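Long-range contacts in DNA polymerase III subunit beta (Pseudomonas aeruginosa, PDB 4TSZ), which tethers DNA polymerases and other proteins to DNA as the replicative sliding clamp, giving them processivity: residues E[144-149]-E[170-175]; E[158-163]-E[194-199]; E[176-181]-E[360-365]; E[317-322]-E[340-345]. One frame throughout, in Å; residues are numbered along the deposited sequence.

Interaction 1: residues E[144-149]-E[170-175]; sequences SFAMAQ and SVATDG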
loop_
_atom_site.group_PDB
_atom_site.type_symbol
_atom_site.label_atom_id
_atom_site.label_comp_id
_atom_site.label_asym_id
_atom_site.label_seq_id
_atom_site.Cartn_x
_atom_site.Cartn_y
_atom_site.Cartn_z
ATOM N N SER E 144 -21.636 -2.356 4.688
ATOM C CA SER E 144 -21.063 -1.804 3.450
ATOM C C SER E 144 -20.474 -2.769 2.436
ATOM O O SER E 144 -20.596 -2.515 1.241
ATOM C CB SER E 144 -20.129 -0.627 3.714
ATOM O OG SER E 144 -18.914 -1.041 4.317
ATOM N N PHE E 145 -19.904 -3.900 2.898
ATOM C CA PHE E 145 -19.315 -4.924 2.022
ATOM C C PHE E 145 -20.359 -5.548 1.073
ATOM O O PHE E 145 -19.970 -6.061 0.028
ATOM C CB PHE E 145 -18.664 -6.025 2.876
ATOM C CG PHE E 145 -19.662 -6.907 3.609
ATOM C CD1 PHE E 145 -20.219 -8.024 2.988
ATOM C CD2 PHE E 145 -20.070 -6.601 4.903
ATOM C CE1 PHE E 145 -21.167 -8.807 3.637
ATOM C CE2 PHE E 145 -21.014 -7.397 5.561
ATOM C CZ PHE E 145 -21.531 -8.513 4.935
ATOM N N ALA E 146 -21.670 -5.555 1.460
ATOM C CA ALA E 146 -22.733 -6.185 0.665
ATOM C C ALA E 146 -23.291 -5.340 -0.461
ATOM O O ALA E 146 -24.018 -5.877 -1.297
ATOM C CB ALA E 146 -23.859 -6.701 1.555
ATOM N N MET E 147 -22.944 -4.038 -0.509
ATOM C CA MET E 147 -23.426 -3.139 -1.570
ATOM C C MET E 147 -22.900 -3.626 -2.902
ATOM O O MET E 147 -21.773 -4.144 -2.987
ATOM C CB MET E 147 -22.921 -1.683 -1.405
ATOM C CG MET E 147 -23.345 -0.989 -0.131
ATOM S SD MET E 147 -22.838 0.758 -0.070
ATOM C CE MET E 147 -21.044 0.603 0.099
ATOM N N ALA E 148 -23.690 -3.434 -3.951
ATOM C CA ALA E 148 -23.215 -3.768 -5.280
ATOM C C ALA E 148 -22.253 -2.649 -5.717
ATOM O O ALA E 148 -22.248 -1.543 -5.153
ATOM C CB ALA E 148 -24.386 -3.884 -6.246
ATOM N N GLN E 149 -21.408 -2.979 -6.678
ATOM C CA GLN E 149 -20.475 -2.064 -7.293
ATOM C C GLN E 149 -20.707 -2.174 -8.790
ATOM O O GLN E 149 -20.585 -3.265 -9.367
ATOM C CB GLN E 149 -19.034 -2.451 -6.919
ATOM C CG GLN E 149 -18.021 -1.347 -7.178
ATOM C CD GLN E 149 -16.639 -1.749 -6.734
ATOM O OE1 GLN E 149 -15.965 -2.570 -7.362
ATOM N NE2 GLN E 149 -16.177 -1.176 -5.638
ATOM N N SER E 170 -29.770 0.110 8.304
ATOM C CA SER E 170 -28.992 0.120 7.081
ATOM C C SER E 170 -29.213 -1.211 6.378
ATOM O O SER E 170 -29.277 -2.246 7.042
ATOM C CB SER E 170 -27.512 0.346 7.369
ATOM O OG SER E 170 -26.991 -0.635 8.251
ATOM N N VAL E 171 -29.387 -1.178 5.044
ATOM C CA VAL E 171 -29.543 -2.379 4.213
ATOM C C VAL E 171 -28.646 -2.215 2.975
ATOM O O VAL E 171 -28.666 -1.165 2.332
ATOM C CB VAL E 171 -31.011 -2.769 3.826
ATOM C CG1 VAL E 171 -31.049 -4.134 3.127
ATOM C CG2 VAL E 171 -31.947 -2.770 5.035
ATOM N N ALA E 172 -27.856 -3.252 2.667
ATOM C CA ALA E 172 -26.979 -3.312 1.501
ATOM C C ALA E 172 -27.126 -4.696 0.863
ATOM O O ALA E 172 -27.202 -5.700 1.573
ATOM C CB ALA E 172 -25.542 -3.060 1.907
ATOM N N THR E 173 -27.198 -4.743 -0.468
ATOM C CA THR E 173 -27.338 -5.983 -1.238
ATOM C C THR E 173 -26.814 -5.840 -2.664
ATOM O O THR E 173 -26.839 -4.748 -3.229
ATOM C CB THR E 173 -28.785 -6.546 -1.171
ATOM O OG1 THR E 173 -28.826 -7.837 -1.794
ATOM C CG2 THR E 173 -29.829 -5.605 -1.788
ATOM N N ASP E 174 -26.344 -6.950 -3.234
ATOM C CA ASP E 174 -25.851 -7.010 -4.609
ATOM C C ASP E 174 -26.655 -8.041 -5.437
ATOM O O ASP E 174 -26.300 -8.339 -6.572
ATOM C CB ASP E 174 -24.326 -7.291 -4.628
ATOM C CG ASP E 174 -23.868 -8.585 -3.983
ATOM O OD1 ASP E 174 -24.728 -9.420 -3.637
ATOM O OD2 ASP E 174 -22.658 -8.795 -3.899
ATOM N N GLY E 175 -27.722 -8.579 -4.841
ATOM C CA GLY E 175 -28.565 -9.583 -5.478
ATOM C C GLY E 175 -28.194 -11.017 -5.148
ATOM O O GLY E 175 -28.995 -11.923 -5.377
HETATM O O HOH W 1 -20.969 -6.846 -3.485
#
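Asp174 turns its side chain back toward the loop at Ala146 and Ala148. Its CB sits 3.6 Å from Ala146 O and 3.8 Å from both the CA and CB of Ala148, so the short alanines let the two backbones come close. CG lies between the backbone N and the carbonyl carbon (chi1 60°) and passes Ala146 O at 3.8 Å. The carboxylate then divides its work. OD1 accepts the backbone N-H of His176, and OD2 forms a salt bridge with Arg177 NE while accepting a hydrogen bond from water 1, whose oxygen lies 2.6 Å away. The same water donates to Met147 O, bridging the segments where direct bonding is poor: Ala148 N reaches Thr173 O through a weak bond, 3.5 Å long and bent to 121°. Beside this polar patch, Ala172 points its methyl at the loop, and CB meets Met147 CG at 3.6 Å; Ala146 CB completes the apolar patch. Small residues fit here because main chain packs directly on main chain. The loop is thus laid on the end of strand 167-173, Met147 touching Ile202 of helix 199-208 and Met159 of strand 158-164, while Ala146 abuts Ala179 of strand 177-184.

Interaction 2: residues E[158-163]-E[194-199]; sequences GMLLEV and QVIVPR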
loop_
_atom_site.group_PDB
_atom_site.type_symbol
_atom_site.label_atom_id
_atom_site.label_comp_id
_atom_site.label_asym_id
_atom_site.label_seq_id
_atom_site.Cartn_x
_atom_site.Cartn_y
_atom_site.Cartn_z
ATOM N N GLY E 158 -25.289 1.221 -3.635
ATOM C CA GLY E 158 -25.380 2.083 -2.475
ATOM C C GLY E 158 -26.037 1.401 -1.304
ATOM O O GLY E 158 -26.258 0.182 -1.319
ATOM N N MET E 159 -26.345 2.201 -0.279
ATOM C CA MET E 159 -26.909 1.713 0.968
ATOM C C MET E 159 -28.232 2.336 1.300
ATOM O O MET E 159 -28.377 3.561 1.266
ATOM C CB MET E 159 -25.906 1.966 2.109
ATOM C CG MET E 159 -26.306 1.358 3.457
ATOM S SD MET E 159 -25.044 1.656 4.700
ATOM C CE MET E 159 -23.708 0.673 4.046
ATOM N N LEU E 160 -29.191 1.483 1.671
ATOM C CA LEU E 160 -30.485 1.936 2.153
ATOM C C LEU E 160 -30.304 2.358 3.614
ATOM O O LEU E 160 -29.669 1.642 4.392
ATOM C CB LEU E 160 -31.565 0.831 2.056
ATOM C CG LEU E 160 -32.935 1.160 2.705
ATOM C CD1 LEU E 160 -33.712 2.175 1.883
ATOM C CD2 LEU E 160 -33.763 -0.080 2.927
ATOM N N LEU E 161 -30.799 3.547 3.953
ATOM C CA LEU E 161 -30.870 4.067 5.316
ATOM C C LEU E 161 -32.356 4.277 5.536
ATOM O O LEU E 161 -33.006 4.982 4.760
ATOM C CB LEU E 161 -30.057 5.355 5.551
ATOM C CG LEU E 161 -28.537 5.254 5.487
ATOM C CD1 LEU E 161 -27.895 6.593 5.764
ATOM C CD2 LEU E 161 -27.991 4.204 6.458
ATOM N N GLU E 162 -32.913 3.560 6.513
ATOM C CA GLU E 162 -34.340 3.559 6.777
ATOM C C GLU E 162 -34.681 3.912 8.221
ATOM O O GLU E 162 -34.087 3.365 9.150
ATOM C CB GLU E 162 -34.907 2.180 6.391
ATOM C CG GLU E 162 -36.391 1.978 6.604
ATOM C CD GLU E 162 -36.777 0.514 6.547
ATOM O OE1 GLU E 162 -36.994 -0.001 5.427
ATOM O OE2 GLU E 162 -36.795 -0.135 7.616
ATOM N N VAL E 163 -35.638 4.840 8.402
ATOM C CA VAL E 163 -36.149 5.202 9.723
ATOM C C VAL E 163 -37.562 4.639 9.812
ATOM O O VAL E 163 -38.381 4.894 8.926
ATOM C CB VAL E 163 -36.023 6.693 10.159
ATOM C CG1 VAL E 163 -34.624 7.239 9.905
ATOM C CG2 VAL E 163 -37.071 7.578 9.500
ATOM N N GLN E 194 -37.267 6.134 3.797
ATOM C CA GLN E 194 -36.136 5.463 3.156
ATOM C C GLN E 194 -35.345 6.404 2.254
ATOM O O GLN E 194 -35.925 7.221 1.536
ATOM C CB GLN E 194 -36.627 4.292 2.295
ATOM C CG GLN E 194 -37.252 3.132 3.049
ATOM C CD GLN E 194 -37.466 1.927 2.153
ATOM O OE1 GLN E 194 -37.621 2.026 0.919
ATOM N NE2 GLN E 194 -37.474 0.746 2.753
ATOM N N VAL E 195 -34.013 6.261 2.275
ATOM C CA VAL E 195 -33.071 6.977 1.402
ATOM C C VAL E 195 -32.013 5.979 0.908
ATOM O O VAL E 195 -31.624 5.085 1.661
ATOM C CB VAL E 195 -32.422 8.280 2.002
ATOM C CG1 VAL E 195 -33.469 9.327 2.396
ATOM C CG2 VAL E 195 -31.473 7.989 3.161
ATOM N N ILE E 196 -31.563 6.114 -0.350
ATOM C CA ILE E 196 -30.477 5.276 -0.854
ATOM C C ILE E 196 -29.274 6.188 -1.036
ATOM O O ILE E 196 -29.305 7.089 -1.871
ATOM C CB ILE E 196 -30.777 4.436 -2.130
ATOM C CG1 ILE E 196 -32.120 3.670 -2.044
ATOM C CG2 ILE E 196 -29.579 3.484 -2.435
ATOM C CD1 ILE E 196 -32.672 3.201 -3.422
ATOM N N VAL E 197 -28.235 5.974 -0.230
ATOM C CA VAL E 197 -27.006 6.755 -0.303
ATOM C C VAL E 197 -26.037 6.053 -1.277
ATOM O O VAL E 197 -25.751 4.867 -1.069
ATOM C CB VAL E 197 -26.375 7.001 1.086
ATOM C CG1 VAL E 197 -25.183 7.957 0.992
ATOM C CG2 VAL E 197 -27.415 7.543 2.067
ATOM N N PRO E 198 -25.524 6.761 -2.328
ATOM C CA PRO E 198 -24.562 6.121 -3.262
ATOM C C PRO E 198 -23.358 5.536 -2.540
ATOM O O PRO E 198 -22.935 6.080 -1.514
ATOM C CB PRO E 198 -24.152 7.265 -4.210
ATOM C CG PRO E 198 -25.274 8.276 -4.103
ATOM C CD PRO E 198 -25.779 8.173 -2.693
ATOM N N ARG E 199 -22.840 4.402 -3.049
ATOM C CA ARG E 199 -21.719 3.687 -2.431
ATOM C C ARG E 199 -20.503 4.544 -2.091
ATOM O O ARG E 199 -20.023 4.470 -0.960
ATOM C CB ARG E 199 -21.357 2.376 -3.154
ATOM C CG ARG E 199 -20.916 2.523 -4.610
ATOM C CD ARG E 199 -20.267 1.256 -5.153
ATOM N NE ARG E 199 -19.007 0.944 -4.475
ATOM C CZ ARG E 199 -18.850 -0.046 -3.604
ATOM N NH1 ARG E 199 -19.863 -0.857 -3.318
ATOM N NH2 ARG E 199 -17.673 -0.246 -3.025
#
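Glu162 OE1 is gripped from both the sheet and its surroundings. Gln194 NE2 donates to it at 2.8 Å, Tyr246 OH is a second hydrogen-bonding partner, and Arg192 adds a long, weak ion pair. Glu162 and Gln194 run side by side in the same direction, their carboxylate and amide planes only 9° apart; the amide N-H meets the anti lone pair of OE1 within the amide plane. A residue with both an extended aliphatic part and an amide suits the spot, for Gln194 CB also supports Leu160 CD1 at 3.6 Å. With CG anti to the backbone N (chi1 173°), Leu160 brings CD1 obliquely across the Gln194 side chain. On the face carrying Met159, Leu161, Val195 and Val197, branched chains interlock: Leu161 CB touches Val195 CG2 and Leu161 CD1 touches Val197 CG2, each at 3.8 Å, and Ile202 of helix 199-208 packs on Met159, Leu161 and Val197. Four backbone bonds join the hydrogen-bonded pairs Met159-Val197 and Leu161-Val195, the straightest being Leu161 N to Val195 O (171°). Gly158, lacking a side chain, lets Val197 O come within 3.1 Å of its CA where the strand ends at Pro198, in the N-cap position of helix 199-208. Such an antiparallel edge pair, closing one end of an eight-stranded sheet backed by helices, is typical of the DNA clamp fold.

Interaction 3: residues E[176-181]-E[360-365]; sequences HRLAMC and AYVVMP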
loop_
_atom_site.group_PDB
_atom_site.type_symbol
_atom_site.label_atom_id
_atom_site.label_comp_id
_atom_site.label_asym_id
_atom_site.label_seq_id
_atom_site.Cartn_x
_atom_site.Cartn_y
_atom_site.Cartn_z
ATOM N N HIS E 176 -26.970 -11.246 -4.639
ATOM C CA HIS E 176 -26.478 -12.573 -4.245
ATOM C C HIS E 176 -26.493 -12.696 -2.721
ATOM O O HIS E 176 -26.758 -13.761 -2.188
ATOM C CB HIS E 176 -25.036 -12.817 -4.752
ATOM C CG HIS E 176 -24.881 -12.842 -6.241
ATOM N ND1 HIS E 176 -25.949 -13.109 -7.085
ATOM C CD2 HIS E 176 -23.770 -12.678 -6.989
ATOM C CE1 HIS E 176 -25.455 -13.056 -8.311
ATOM N NE2 HIS E 176 -24.149 -12.809 -8.299
ATOM N N ARG E 177 -26.168 -11.604 -2.034
ATOM C CA ARG E 177 -26.092 -11.542 -0.588
ATOM C C ARG E 177 -26.622 -10.207 -0.100
ATOM O O ARG E 177 -26.671 -9.237 -0.858
ATOM C CB ARG E 177 -24.650 -11.777 -0.089
ATOM C CG ARG E 177 -23.737 -10.541 -0.206
ATOM C CD ARG E 177 -22.753 -10.819 -1.266
ATOM N NE ARG E 177 -21.786 -9.751 -1.526
ATOM C CZ ARG E 177 -20.629 -9.605 -0.892
ATOM N NH1 ARG E 177 -20.353 -10.338 0.179
ATOM N NH2 ARG E 177 -19.762 -8.684 -1.290
ATOM N N LEU E 178 -27.006 -10.166 1.175
ATOM C CA LEU E 178 -27.550 -8.974 1.800
ATOM C C LEU E 178 -26.988 -8.829 3.205
ATOM O O LEU E 178 -26.763 -9.826 3.881
ATOM C CB LEU E 178 -29.098 -9.072 1.818
ATOM C CG LEU E 178 -29.905 -7.929 2.476
ATOM C CD1 LEU E 178 -31.225 -7.753 1.789
ATOM C CD2 LEU E 178 -30.119 -8.173 3.978
ATOM N N ALA E 179 -26.781 -7.575 3.635
ATOM C CA ALA E 179 -26.370 -7.228 4.988
ATOM C C ALA E 179 -27.338 -6.159 5.523
ATOM O O ALA E 179 -27.707 -5.232 4.801
ATOM C CB ALA E 179 -24.949 -6.711 5.010
ATOM N N MET E 180 -27.767 -6.314 6.767
ATOM C CA MET E 180 -28.646 -5.353 7.424
ATOM C C MET E 180 -28.303 -5.181 8.899
ATOM O O MET E 180 -27.896 -6.135 9.559
ATOM C CB MET E 180 -30.135 -5.648 7.185
ATOM C CG MET E 180 -30.654 -6.842 7.943
ATOM S SD MET E 180 -32.355 -7.314 7.580
ATOM C CE MET E 180 -33.192 -5.916 8.109
ATOM N N CYS E 181 -28.410 -3.951 9.393
ATOM C CA CYS E 181 -28.141 -3.643 10.797
ATOM C C CYS E 181 -29.183 -2.649 11.291
ATOM O O CYS E 181 -29.467 -1.681 10.590
ATOM C CB CYS E 181 -26.720 -3.120 10.991
ATOM S SG CYS E 181 -26.212 -3.018 12.727
ATOM N N ALA E 360 -28.133 -8.852 10.631
ATOM C CA ALA E 360 -28.616 -10.018 9.894
ATOM C C ALA E 360 -27.962 -10.061 8.511
ATOM O O ALA E 360 -27.867 -9.041 7.829
ATOM C CB ALA E 360 -30.137 -9.998 9.788
ATOM N N TYR E 361 -27.460 -11.238 8.137
ATOM C CA TYR E 361 -26.749 -11.448 6.878
ATOM C C TYR E 361 -27.361 -12.594 6.126
ATOM O O TYR E 361 -27.575 -13.660 6.685
ATOM C CB TYR E 361 -25.251 -11.678 7.121
ATOM C CG TYR E 361 -24.644 -10.562 7.939
ATOM C CD1 TYR E 361 -24.226 -9.379 7.335
ATOM C CD2 TYR E 361 -24.571 -10.648 9.329
ATOM C CE1 TYR E 361 -23.739 -8.312 8.091
ATOM C CE2 TYR E 361 -24.081 -9.589 10.096
ATOM C CZ TYR E 361 -23.665 -8.420 9.471
ATOM O OH TYR E 361 -23.153 -7.381 10.211
ATOM N N VAL E 362 -27.675 -12.360 4.855
ATOM C CA VAL E 362 -28.324 -13.353 3.997
ATOM C C VAL E 362 -27.386 -13.694 2.844
ATOM O O VAL E 362 -26.876 -12.786 2.200
ATOM C CB VAL E 362 -29.698 -12.829 3.507
ATOM C CG1 VAL E 362 -30.426 -13.885 2.686
ATOM C CG2 VAL E 362 -30.566 -12.369 4.685
ATOM N N VAL E 363 -27.110 -14.993 2.620
ATOM C CA VAL E 363 -26.238 -15.421 1.533
ATOM C C VAL E 363 -26.964 -16.479 0.709
ATOM O O VAL E 363 -27.238 -17.561 1.228
ATOM C CB VAL E 363 -24.828 -15.923 1.999
ATOM C CG1 VAL E 363 -23.938 -16.241 0.794
ATOM C CG2 VAL E 363 -24.133 -14.916 2.906
ATOM N N MET E 364 -27.236 -16.194 -0.577
ATOM C CA MET E 364 -27.836 -17.182 -1.478
ATOM C C MET E 364 -26.769 -18.244 -1.794
ATOM O O MET E 364 -25.595 -17.898 -2.003
ATOM C CB MET E 364 -28.323 -16.559 -2.803
ATOM C CG MET E 364 -29.704 -15.947 -2.732
ATOM S SD MET E 364 -31.031 -17.032 -2.085
ATOM C CE MET E 364 -31.348 -18.044 -3.502
ATOM N N PRO E 365 -27.150 -19.534 -1.831
ATOM C CA PRO E 365 -26.157 -20.571 -2.152
ATOM C C PRO E 365 -25.798 -20.645 -3.645
ATOM O O PRO E 365 -26.299 -19.869 -4.465
ATOM C CB PRO E 365 -26.846 -21.857 -1.672
ATOM C CG PRO E 365 -28.286 -21.593 -1.854
ATOM C CD PRO E 365 -28.485 -20.121 -1.598
#
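Leu178 with Val362 and Met180 with Ala360 form the two hydrogen-bonded pairs of this antiparallel contact. Leu178 N donates to Val362 O at 2.8 Å and Val362 N returns the bond to Leu178 O; Met180 and Ala360 exchange a similar pair. A fifth bond carries the pairing past the end of the strand, Met364 N meeting His176 O at 3.0 Å. Between these pairs lie weaker CA-H...O contacts, such as Tyr361 CA to Leu178 O at 3.4 Å.

Apolar contacts differ on the two faces. On that of Leu178, Met180, Ala360 and Val362, the small Ala360 makes room for a flexible methionine: Met180 CG lies 3.7 Å from Ala360 CB, while Leu178 CB and Val362 CB meet less tightly at 4.2 Å. On the other, Ala179 CB approaches Tyr361 CD1 obliquely at 3.6 Å, its methyl leaving space for the ring, which reaches on toward Val329 of helix 323-330.

Polar side chains leave the strand pair from this second face. Tyr361 OH is hydrogen-bonded to Arg142 O, so its buried hydroxyl has a partner. Of the Arg177 side chain, CB lies 3.3 Å from Val362 O, while the guanidinium leads away to be shared between Asp174 and Asp328, so one arginine links the central and C-terminal domains.

His176, Val362, Met364 and Pro365 pack on the bound peptide, and the Pro365 backbone hydrogen-bonds to it: this seam forms part of the peptide site. Because the joint rests on backbone bonds, it fuses the two domains into one sheet while side chains beside it remain to hold the peptide.

Interaction 4: residues E[317-322]-E[340-345]; sequences LEIGFN and FILSDS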
loop_
_atom_site.group_PDB
_atom_site.type_symbol
_atom_site.label_atom_id
_atom_site.label_comp_id
_atom_site.label_asym_id
_atom_site.label_seq_id
_atom_site.Cartn_x
_atom_site.Cartn_y
_atom_site.Cartn_z
ATOM N N LEU E 317 -27.109 -31.845 5.615
ATOM C CA LEU E 317 -27.244 -30.829 4.587
ATOM C C LEU E 317 -25.952 -30.673 3.799
ATOM O O LEU E 317 -24.887 -30.465 4.382
ATOM C CB LEU E 317 -27.707 -29.476 5.172
ATOM C CG LEU E 317 -27.739 -28.263 4.221
ATOM C CD1 LEU E 317 -28.800 -28.415 3.134
ATOM C CD2 LEU E 317 -27.947 -26.968 4.989
ATOM N N GLU E 318 -26.060 -30.796 2.469
ATOM C CA GLU E 318 -24.968 -30.559 1.538
ATOM C C GLU E 318 -25.355 -29.271 0.808
ATOM O O GLU E 318 -26.418 -29.216 0.195
ATOM C CB GLU E 318 -24.767 -31.731 0.567
ATOM C CG GLU E 318 -23.539 -31.544 -0.308
ATOM C CD GLU E 318 -23.263 -32.661 -1.293
ATOM O OE1 GLU E 318 -24.009 -32.774 -2.292
ATOM O OE2 GLU E 318 -22.270 -33.396 -1.090
ATOM N N ILE E 319 -24.524 -28.223 0.926
ATOM C CA ILE E 319 -24.813 -26.911 0.344
ATOM C C ILE E 319 -23.550 -26.217 -0.191
ATOM O O ILE E 319 -22.478 -26.340 0.401
ATOM C CB ILE E 319 -25.646 -26.044 1.354
ATOM C CG1 ILE E 319 -26.219 -24.748 0.708
ATOM C CG2 ILE E 319 -24.909 -25.792 2.690
ATOM C CD1 ILE E 319 -27.384 -24.095 1.473
ATOM N N GLY E 320 -23.694 -25.539 -1.332
ATOM C CA GLY E 320 -22.609 -24.806 -1.972
ATOM C C GLY E 320 -22.687 -23.321 -1.707
ATOM O O GLY E 320 -23.779 -22.755 -1.672
ATOM N N PHE E 321 -21.535 -22.684 -1.497
ATOM C CA PHE E 321 -21.462 -21.242 -1.238
ATOM C C PHE E 321 -20.222 -20.620 -1.813
ATOM O O PHE E 321 -19.180 -21.280 -1.934
ATOM C CB PHE E 321 -21.465 -20.947 0.280
ATOM C CG PHE E 321 -22.809 -20.992 0.943
ATOM C CD1 PHE E 321 -23.732 -19.966 0.754
ATOM C CD2 PHE E 321 -23.151 -22.043 1.786
ATOM C CE1 PHE E 321 -24.989 -20.014 1.373
ATOM C CE2 PHE E 321 -24.400 -22.081 2.404
ATOM C CZ PHE E 321 -25.316 -21.076 2.179
ATOM N N ASN E 322 -20.317 -19.318 -2.117
ATOM C CA ASN E 322 -19.165 -18.534 -2.529
ATOM C C ASN E 322 -18.459 -18.232 -1.186
ATOM O O ASN E 322 -19.074 -17.633 -0.288
ATOM C CB ASN E 322 -19.606 -17.252 -3.271
ATOM C CG ASN E 322 -18.486 -16.268 -3.582
ATOM O OD1 ASN E 322 -17.623 -15.975 -2.758
ATOM N ND2 ASN E 322 -18.513 -15.664 -4.745
ATOM N N PHE E 340 -25.643 -19.637 12.303
ATOM C CA PHE E 340 -26.006 -19.884 10.908
ATOM C C PHE E 340 -27.364 -20.574 10.968
ATOM O O PHE E 340 -27.542 -21.530 11.732
ATOM C CB PHE E 340 -24.980 -20.786 10.205
ATOM C CG PHE E 340 -23.761 -20.071 9.675
ATOM C CD1 PHE E 340 -22.736 -19.677 10.528
ATOM C CD2 PHE E 340 -23.627 -19.809 8.320
ATOM C CE1 PHE E 340 -21.608 -19.013 10.033
ATOM C CE2 PHE E 340 -22.486 -19.172 7.822
ATOM C CZ PHE E 340 -21.490 -18.767 8.683
ATOM N N ILE E 341 -28.341 -20.037 10.242
ATOM C CA ILE E 341 -29.687 -20.600 10.185
ATOM C C ILE E 341 -29.922 -21.002 8.732
ATOM O O ILE E 341 -29.941 -20.155 7.840
ATOM C CB ILE E 341 -30.776 -19.671 10.792
ATOM C CG1 ILE E 341 -30.443 -19.322 12.273
ATOM C CG2 ILE E 341 -32.165 -20.325 10.692
ATOM C CD1 ILE E 341 -31.074 -18.016 12.835
ATOM N N LEU E 342 -29.999 -22.313 8.501
ATOM C CA LEU E 342 -30.142 -22.886 7.169
ATOM C C LEU E 342 -31.422 -23.710 7.062
ATOM O O LEU E 342 -32.091 -23.959 8.070
ATOM C CB LEU E 342 -28.916 -23.772 6.859
ATOM C CG LEU E 342 -27.550 -23.091 6.957
ATOM C CD1 LEU E 342 -26.568 -23.955 7.701
ATOM C CD2 LEU E 342 -27.021 -22.717 5.581
ATOM N N SER E 343 -31.765 -24.110 5.830
ATOM C CA SER E 343 -32.915 -24.948 5.544
ATOM C C SER E 343 -32.503 -26.027 4.537
ATOM O O SER E 343 -32.069 -27.094 4.968
ATOM C CB SER E 343 -34.122 -24.120 5.102
ATOM O OG SER E 343 -33.847 -23.365 3.935
ATOM N N ASP E 344 -32.565 -25.743 3.225
ATOM C CA ASP E 344 -32.182 -26.694 2.175
ATOM C C ASP E 344 -31.041 -26.166 1.291
ATOM O O ASP E 344 -30.634 -25.009 1.436
ATOM C CB ASP E 344 -33.412 -27.116 1.339
ATOM C CG ASP E 344 -34.196 -25.969 0.737
ATOM O OD1 ASP E 344 -33.674 -25.317 -0.188
ATOM O OD2 ASP E 344 -35.355 -25.757 1.157
ATOM N N SER E 345 -30.544 -27.015 0.367
ATOM C CA SER E 345 -29.437 -26.715 -0.544
ATOM C C SER E 345 -29.697 -25.578 -1.547
ATOM O O SER E 345 -28.743 -25.002 -2.072
ATOM C CB SER E 345 -28.983 -27.979 -1.267
ATOM O OG SER E 345 -29.935 -28.424 -2.219
#
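Leu317 divides its two methyls between the end of strand 337-342 and the turn after it, and it gives up more surface to the contact than any other residue. Its chi1 of 173° swings CG away from the backbone N, which carries the fork toward strand 337-342: CD2 meets Leu342 CB at 3.8 Å and CD1 meets Ser345 N at 3.6 Å, so one forked tip covers both the end of the strand and the backbone of the turn. Leucine suits this place because its fork can straddle the bend.

Leu342 answers from the other side. Its CD2 faces both Ile319 and Phe321, lying 4.3 Å from Ile319 CD1 and 4.1 Å from Phe321 CZ; it arrives at the edge of the phenyl ring, near its plane, not over its face. Further packing on Ala349 and Val258 makes Leu342 part of a wider apolar core. The two strands belong to different sheets of the C-terminal domain: 317-322 is an outer strand of a four-stranded sheet, and 337-342 lies in the eight-stranded sheet that spans two domains. Their axes stay 11.2 Å apart and run at 105° to each other, so side chains rather than backbone bonds fill the gap, as between the layers of a clamp domain.

Ser345 lies beside the backbone of the outer strand, its CB 3.2 Å from Glu318 O; serine's short side chain keeps this rim of the contact slim. On the residue before Ser345, Asp344 O meets Ile319 CD1 at 3.4 Å. The carboxylate of Asp344 turns instead into the turn itself, where OD1 accepts from Asn346 N and is hydrogen-bonded to Ser347 OG.

How the interactions relate
From the N terminus, interaction 1 closes first, bringing the loop at 144-149 back onto strand 167-173. Interaction 2 opens within that span, at 158-163, and closes at 194-199, so the two cross; they touch through Val171 O with Leu160 N and through Arg199. Interaction 3 opens at 176-181, crossing interaction 2 but following interaction 1 in series, and closes only at 360-365, spanning the rest of the central domain and most of the C-terminal one. Interaction 4 lies wholly within that long excursion and meets its far end where Pro365 packs on Gly320 and Ser345. Interactions 1 and 2 lay a loop on the central domain's sheet and pair its outer strand, interaction 4 joins two C-terminal sheets, and interaction 3 ties both domains together.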